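Local structure of anthranilate synthase component I (5KCK) at residues A[410-424]-A[437-449]. The protein is the large component of anthranilate synthase, a protein of helices packed on extensive antiparallel beta sheets. Numbering follows the deposited sequence.
Sequences RTMILKNQRAYVQAG and YQETINKAKSMTR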
loop_
_atom_site.group_PDB
_atom_site.type_symbol
_atom_site.label_atom_id
_atom_site.label_comp_id
_atom_site.label_asym_id
_atom_site.label_seq_id
_atom_site.Cartn_x
_atom_site.Cartn_y
_atom_site.Cartn_z
ATOM N N ARG A 410 -0.693 23.546 -4.916
ATOM C CA ARG A 410 -0.017 22.852 -3.822
ATOM C C ARG A 410 1.410 22.488 -4.225
ATOM O O ARG A 410 1.900 21.382 -3.984
ATOM C CB ARG A 410 -0.807 21.620 -3.388
ATOM C CG ARG A 410 -2.194 21.936 -2.851
ATOM C CD ARG A 410 -2.251 21.685 -1.357
ATOM N NE ARG A 410 -1.813 20.328 -1.058
ATOM C CZ ARG A 410 -2.605 19.264 -1.115
ATOM N NH1 ARG A 410 -3.884 19.402 -1.445
ATOM N NH2 ARG A 410 -2.122 18.059 -0.842
ATOM N N THR A 411 2.078 23.438 -4.861
ATOM C CA THR A 411 3.394 23.226 -5.436
ATOM C C THR A 411 4.342 24.284 -4.896
ATOM O O THR A 411 4.005 25.472 -4.876
ATOM C CB THR A 411 3.322 23.289 -6.961
ATOM O OG1 THR A 411 2.475 22.231 -7.430
ATOM C CG2 THR A 411 4.701 23.149 -7.579
HETATM N N MSE A 412 5.515 23.848 -4.457
HETATM C CA MSE A 412 6.540 24.748 -3.952
HETATM C C MSE A 412 7.703 24.897 -4.947
HETATM O O MSE A 412 8.149 23.924 -5.549
HETATM C CB MSE A 412 7.047 24.238 -2.597
HETATM C CG MSE A 412 8.162 25.042 -1.967
HETATM SE SE MSE A 412 8.823 24.181 -0.312
HETATM C CE MSE A 412 7.211 24.397 0.783
ATOM N N ILE A 413 8.195 26.121 -5.106
ATOM C CA ILE A 413 9.341 26.411 -5.958
ATOM C C ILE A 413 10.515 26.780 -5.065
ATOM O O ILE A 413 10.410 27.701 -4.242
ATOM C CB ILE A 413 9.050 27.556 -6.945
ATOM C CG1 ILE A 413 7.685 27.378 -7.619
ATOM C CG2 ILE A 413 10.176 27.678 -7.958
ATOM C CD1 ILE A 413 7.509 26.049 -8.277
ATOM N N LEU A 414 11.639 26.094 -5.252
ATOM C CA LEU A 414 12.889 26.412 -4.563
ATOM C C LEU A 414 13.843 27.043 -5.567
ATOM O O LEU A 414 14.315 26.372 -6.490
ATOM C CB LEU A 414 13.507 25.168 -3.932
ATOM C CG LEU A 414 13.130 24.992 -2.462
ATOM C CD1 LEU A 414 11.652 24.770 -2.314
ATOM C CD2 LEU A 414 13.893 23.847 -1.869
ATOM N N LYS A 415 14.125 28.327 -5.383
ATOM C CA LYS A 415 14.980 29.067 -6.299
ATOM C C LYS A 415 15.435 30.338 -5.599
ATOM O O LYS A 415 14.736 30.861 -4.728
ATOM C CB LYS A 415 14.234 29.397 -7.600
ATOM C CG LYS A 415 15.105 29.902 -8.742
ATOM C CD LYS A 415 14.262 30.168 -9.987
ATOM C CE LYS A 415 15.138 30.552 -11.169
ATOM N NZ LYS A 415 16.127 31.625 -10.829
ATOM N N ASN A 416 16.614 30.829 -5.988
ATOM C CA ASN A 416 17.169 32.065 -5.430
ATOM C C ASN A 416 17.375 31.951 -3.922
ATOM O O ASN A 416 17.276 32.942 -3.195
ATOM C CB ASN A 416 16.282 33.273 -5.757
ATOM C CG ASN A 416 15.841 33.298 -7.211
ATOM O OD1 ASN A 416 16.655 33.148 -8.121
ATOM N ND2 ASN A 416 14.539 33.478 -7.435
ATOM N N GLN A 417 17.630 30.732 -3.449
ATOM C CA GLN A 417 17.801 30.427 -2.028
ATOM C C GLN A 417 16.539 30.715 -1.216
ATOM O O GLN A 417 16.608 30.917 0.000
ATOM C CB GLN A 417 19.004 31.183 -1.449
ATOM C CG GLN A 417 20.270 31.069 -2.291
ATOM C CD GLN A 417 21.087 29.839 -1.950
ATOM O OE1 GLN A 417 21.244 28.929 -2.770
ATOM N NE2 GLN A 417 21.626 29.809 -0.734
ATOM N N ARG A 418 15.380 30.732 -1.870
ATOM C CA ARG A 418 14.100 30.932 -1.210
ATOM C C ARG A 418 13.151 29.799 -1.581
ATOM O O ARG A 418 13.374 29.067 -2.546
ATOM C CB ARG A 418 13.475 32.284 -1.587
ATOM C CG ARG A 418 14.247 33.479 -1.072
ATOM C CD ARG A 418 13.513 34.793 -1.341
ATOM N NE ARG A 418 12.351 34.986 -0.475
ATOM C CZ ARG A 418 12.424 35.326 0.806
ATOM N NH1 ARG A 418 13.611 35.499 1.376
ATOM N NH2 ARG A 418 11.315 35.487 1.517
ATOM N N ALA A 419 12.088 29.655 -0.794
ATOM C CA ALA A 419 11.035 28.681 -1.055
ATOM C C ALA A 419 9.735 29.438 -1.268
ATOM O O ALA A 419 9.306 30.192 -0.388
ATOM C CB ALA A 419 10.906 27.691 0.105
ATOM N N TYR A 420 9.104 29.237 -2.421
ATOM C CA TYR A 420 7.909 29.988 -2.793
ATOM C C TYR A 420 6.691 29.077 -2.789
ATOM O O TYR A 420 6.704 28.009 -3.412
ATOM C CB TYR A 420 8.055 30.629 -4.174
ATOM C CG TYR A 420 9.282 31.500 -4.356
ATOM C CD1 TYR A 420 10.486 30.962 -4.801
ATOM C CD2 TYR A 420 9.226 32.867 -4.109
ATOM C CE1 TYR A 420 11.599 31.767 -4.983
ATOM C CE2 TYR A 420 10.323 33.673 -4.291
ATOM C CZ TYR A 420 11.508 33.125 -4.726
ATOM O OH TYR A 420 12.602 33.944 -4.898
ATOM N N VAL A 421 5.633 29.512 -2.111
ATOM C CA VAL A 421 4.340 28.847 -2.204
ATOM C C VAL A 421 3.291 29.887 -2.566
ATOM O O VAL A 421 3.469 31.086 -2.337
ATOM C CB VAL A 421 3.961 28.124 -0.896
ATOM C CG1 VAL A 421 4.915 26.974 -0.648
ATOM C CG2 VAL A 421 3.992 29.104 0.264
ATOM N N GLN A 422 2.180 29.409 -3.125
ATOM C CA GLN A 422 1.162 30.297 -3.664
ATOM C C GLN A 422 -0.182 29.581 -3.654
ATOM O O GLN A 422 -0.245 28.374 -3.900
ATOM C CB GLN A 422 1.535 30.741 -5.089
ATOM C CG GLN A 422 0.620 31.788 -5.697
ATOM C CD GLN A 422 1.303 32.587 -6.799
ATOM O OE1 GLN A 422 2.458 32.336 -7.129
ATOM N NE2 GLN A 422 0.591 33.556 -7.367
ATOM N N ALA A 423 -1.253 30.326 -3.371
ATOM C CA ALA A 423 -2.589 29.743 -3.378
ATOM C C ALA A 423 -3.623 30.811 -3.702
ATOM O O ALA A 423 -3.478 31.976 -3.325
ATOM C CB ALA A 423 -2.933 29.082 -2.045
ATOM N N GLY A 424 -4.680 30.394 -4.401
ATOM C CA GLY A 424 -5.695 31.295 -4.893
ATOM C C GLY A 424 -7.050 31.053 -4.240
ATOM O O GLY A 424 -7.273 30.071 -3.535
ATOM N N TYR A 437 -8.798 36.292 2.122
ATOM C CA TYR A 437 -7.407 36.413 2.538
ATOM C C TYR A 437 -7.005 35.234 3.414
ATOM O O TYR A 437 -5.933 34.645 3.227
ATOM C CB TYR A 437 -7.184 37.730 3.282
ATOM C CG TYR A 437 -5.906 37.751 4.088
ATOM C CD1 TYR A 437 -4.682 37.977 3.476
ATOM C CD2 TYR A 437 -5.924 37.540 5.464
ATOM C CE1 TYR A 437 -3.506 37.995 4.209
ATOM C CE2 TYR A 437 -4.764 37.557 6.202
ATOM C CZ TYR A 437 -3.556 37.784 5.574
ATOM O OH TYR A 437 -2.397 37.799 6.315
ATOM N N GLN A 438 -7.872 34.866 4.365
ATOM C CA GLN A 438 -7.588 33.743 5.252
ATOM C C GLN A 438 -7.538 32.430 4.484
ATOM O O GLN A 438 -6.594 31.647 4.636
ATOM C CB GLN A 438 -8.638 33.672 6.356
ATOM C CG GLN A 438 -8.074 33.258 7.700
ATOM C CD GLN A 438 -7.022 34.229 8.213
ATOM O OE1 GLN A 438 -7.317 35.391 8.513
ATOM N NE2 GLN A 438 -5.784 33.757 8.311
ATOM N N GLU A 439 -8.557 32.166 3.661
ATOM C CA GLU A 439 -8.572 30.949 2.858
ATOM C C GLU A 439 -7.276 30.800 2.076
ATOM O O GLU A 439 -6.739 29.695 1.933
ATOM C CB GLU A 439 -9.770 30.977 1.905
ATOM C CG GLU A 439 -9.873 29.770 0.996
ATOM C CD GLU A 439 -10.199 28.497 1.754
ATOM O OE1 GLU A 439 -10.731 28.589 2.887
ATOM O OE2 GLU A 439 -9.919 27.403 1.217
ATOM N N THR A 440 -6.745 31.916 1.594
ATOM C CA THR A 440 -5.566 31.880 0.743
ATOM C C THR A 440 -4.304 31.540 1.537
ATOM O O THR A 440 -3.487 30.723 1.095
ATOM C CB THR A 440 -5.451 33.225 0.030
ATOM O OG1 THR A 440 -5.952 33.094 -1.307
ATOM C CG2 THR A 440 -4.038 33.709 0.007
ATOM N N ILE A 441 -4.133 32.136 2.717
ATOM C CA ILE A 441 -2.908 31.886 3.463
ATOM C C ILE A 441 -2.936 30.490 4.074
ATOM O O ILE A 441 -1.894 29.833 4.182
ATOM C CB ILE A 441 -2.677 32.989 4.520
ATOM C CG1 ILE A 441 -1.337 32.782 5.227
ATOM C CG2 ILE A 441 -3.812 33.043 5.532
ATOM C CD1 ILE A 441 -0.861 33.986 5.998
ATOM N N ASN A 442 -4.118 29.997 4.448
ATOM C CA ASN A 442 -4.213 28.641 4.974
ATOM C C ASN A 442 -3.874 27.619 3.901
ATOM O O ASN A 442 -3.084 26.697 4.134
ATOM C CB ASN A 442 -5.612 28.385 5.534
ATOM C CG ASN A 442 -5.962 29.325 6.667
ATOM O OD1 ASN A 442 -5.088 29.770 7.416
ATOM N ND2 ASN A 442 -7.243 29.642 6.795
ATOM N N LYS A 443 -4.459 27.770 2.712
ATOM C CA LYS A 443 -4.178 26.841 1.626
ATOM C C LYS A 443 -2.701 26.865 1.253
ATOM O O LYS A 443 -2.052 25.815 1.178
ATOM C CB LYS A 443 -5.037 27.176 0.411
ATOM C CG LYS A 443 -6.390 26.529 0.410
ATOM C CD LYS A 443 -6.880 26.333 -1.013
ATOM C CE LYS A 443 -7.256 27.652 -1.647
ATOM N NZ LYS A 443 -7.705 27.484 -3.061
ATOM N N ALA A 444 -2.150 28.062 1.022
ATOM C CA ALA A 444 -0.759 28.180 0.596
ATOM C C ALA A 444 0.202 27.532 1.586
ATOM O O ALA A 444 1.225 26.968 1.178
ATOM C CB ALA A 444 -0.393 29.653 0.395
ATOM N N LYS A 445 -0.110 27.583 2.874
ATOM C CA LYS A 445 0.808 27.132 3.907
ATOM C C LYS A 445 0.483 25.747 4.453
ATOM O O LYS A 445 1.180 25.279 5.362
ATOM C CB LYS A 445 0.830 28.142 5.060
ATOM C CG LYS A 445 1.593 29.417 4.755
ATOM C CD LYS A 445 1.546 30.359 5.944
ATOM C CE LYS A 445 2.283 31.653 5.664
ATOM N NZ LYS A 445 2.316 32.519 6.867
ATOM N N SER A 446 -0.558 25.079 3.945
ATOM C CA SER A 446 -0.865 23.755 4.477
ATOM C C SER A 446 0.178 22.728 4.057
ATOM O O SER A 446 0.334 21.710 4.738
ATOM C CB SER A 446 -2.272 23.311 4.057
ATOM O OG SER A 446 -2.402 23.223 2.650
HETATM N N MSE A 447 0.895 22.982 2.966
HETATM C CA MSE A 447 2.096 22.228 2.608
HETATM C C MSE A 447 3.178 22.289 3.668
HETATM O O MSE A 447 3.855 21.297 3.937
HETATM C CB MSE A 447 2.713 22.772 1.330
HETATM C CG MSE A 447 2.072 22.387 0.043
HETATM SE SE MSE A 447 3.299 23.042 -1.320
HETATM C CE MSE A 447 4.664 21.647 -1.190
ATOM N N THR A 448 3.346 23.488 4.235
ATOM C CA THR A 448 4.504 23.819 5.058
ATOM C C THR A 448 4.687 22.874 6.240
ATOM O O THR A 448 5.813 22.729 6.731
ATOM C CB THR A 448 4.373 25.264 5.545
ATOM O OG1 THR A 448 4.144 26.123 4.420
ATOM C CG2 THR A 448 5.627 25.722 6.280
ATOM N N ARG A 449 3.621 22.221 6.694
ATOM C CA ARG A 449 3.669 21.320 7.846
ATOM C C ARG A 449 4.833 20.327 7.821
ATOM O O ARG A 449 5.303 19.885 8.873
ATOM C CB ARG A 449 2.356 20.549 7.946
ATOM C CG ARG A 449 1.152 21.446 8.081
ATOM C CD ARG A 449 -0.074 20.663 8.488
ATOM N NE ARG A 449 -1.010 21.500 9.232
ATOM C CZ ARG A 449 -1.983 22.216 8.679
ATOM N NH1 ARG A 449 -2.162 22.196 7.364
ATOM N NH2 ARG A 449 -2.781 22.950 9.444
#
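Ala423 and Ala444 meet where the last helix of the chain packs on the hairpin strand that precedes it, their CB atoms 3.6 Å apart. The Ala423 methyl sits against the helix backbone, CB 3.3 Å from Ala444 N, and also lies 3.8 Å from Lys443 CB; small side chains on both sides go with a CA-to-CA spacing of 4.6 Å for the alanine pair. Val421 rests its CG2 on the carbonyl of Ala444, 3.6 Å from the O. Further along, the selenomethionine Met447 reaches across to the start of strand 411-415: CG anti to the carbonyl carbon (chi1 -78°) and an extended chi2 carry SE to 3.4 Å from Arg410 O, and the bend at chi3 turns CE to 3.8 Å from Met412 CB. Phe229 and Leu233 of helix 226-236 also touch Met447. Strands 411-415 and 418-424 form a beta hairpin closed by a type I' turn from Lys415 to Arg418, part of an antiparallel sheet with strands 211-221 and 250-254; helix 437-446 runs back across strand 418-424 at 138°. Two polar links join residues 423-424 to the helix. Lys443 NZ donates to Gly424 O at 2.7 Å, tilted 24° from the carbonyl plane, while Thr440 OG1 gives Ala423 O a weak bond.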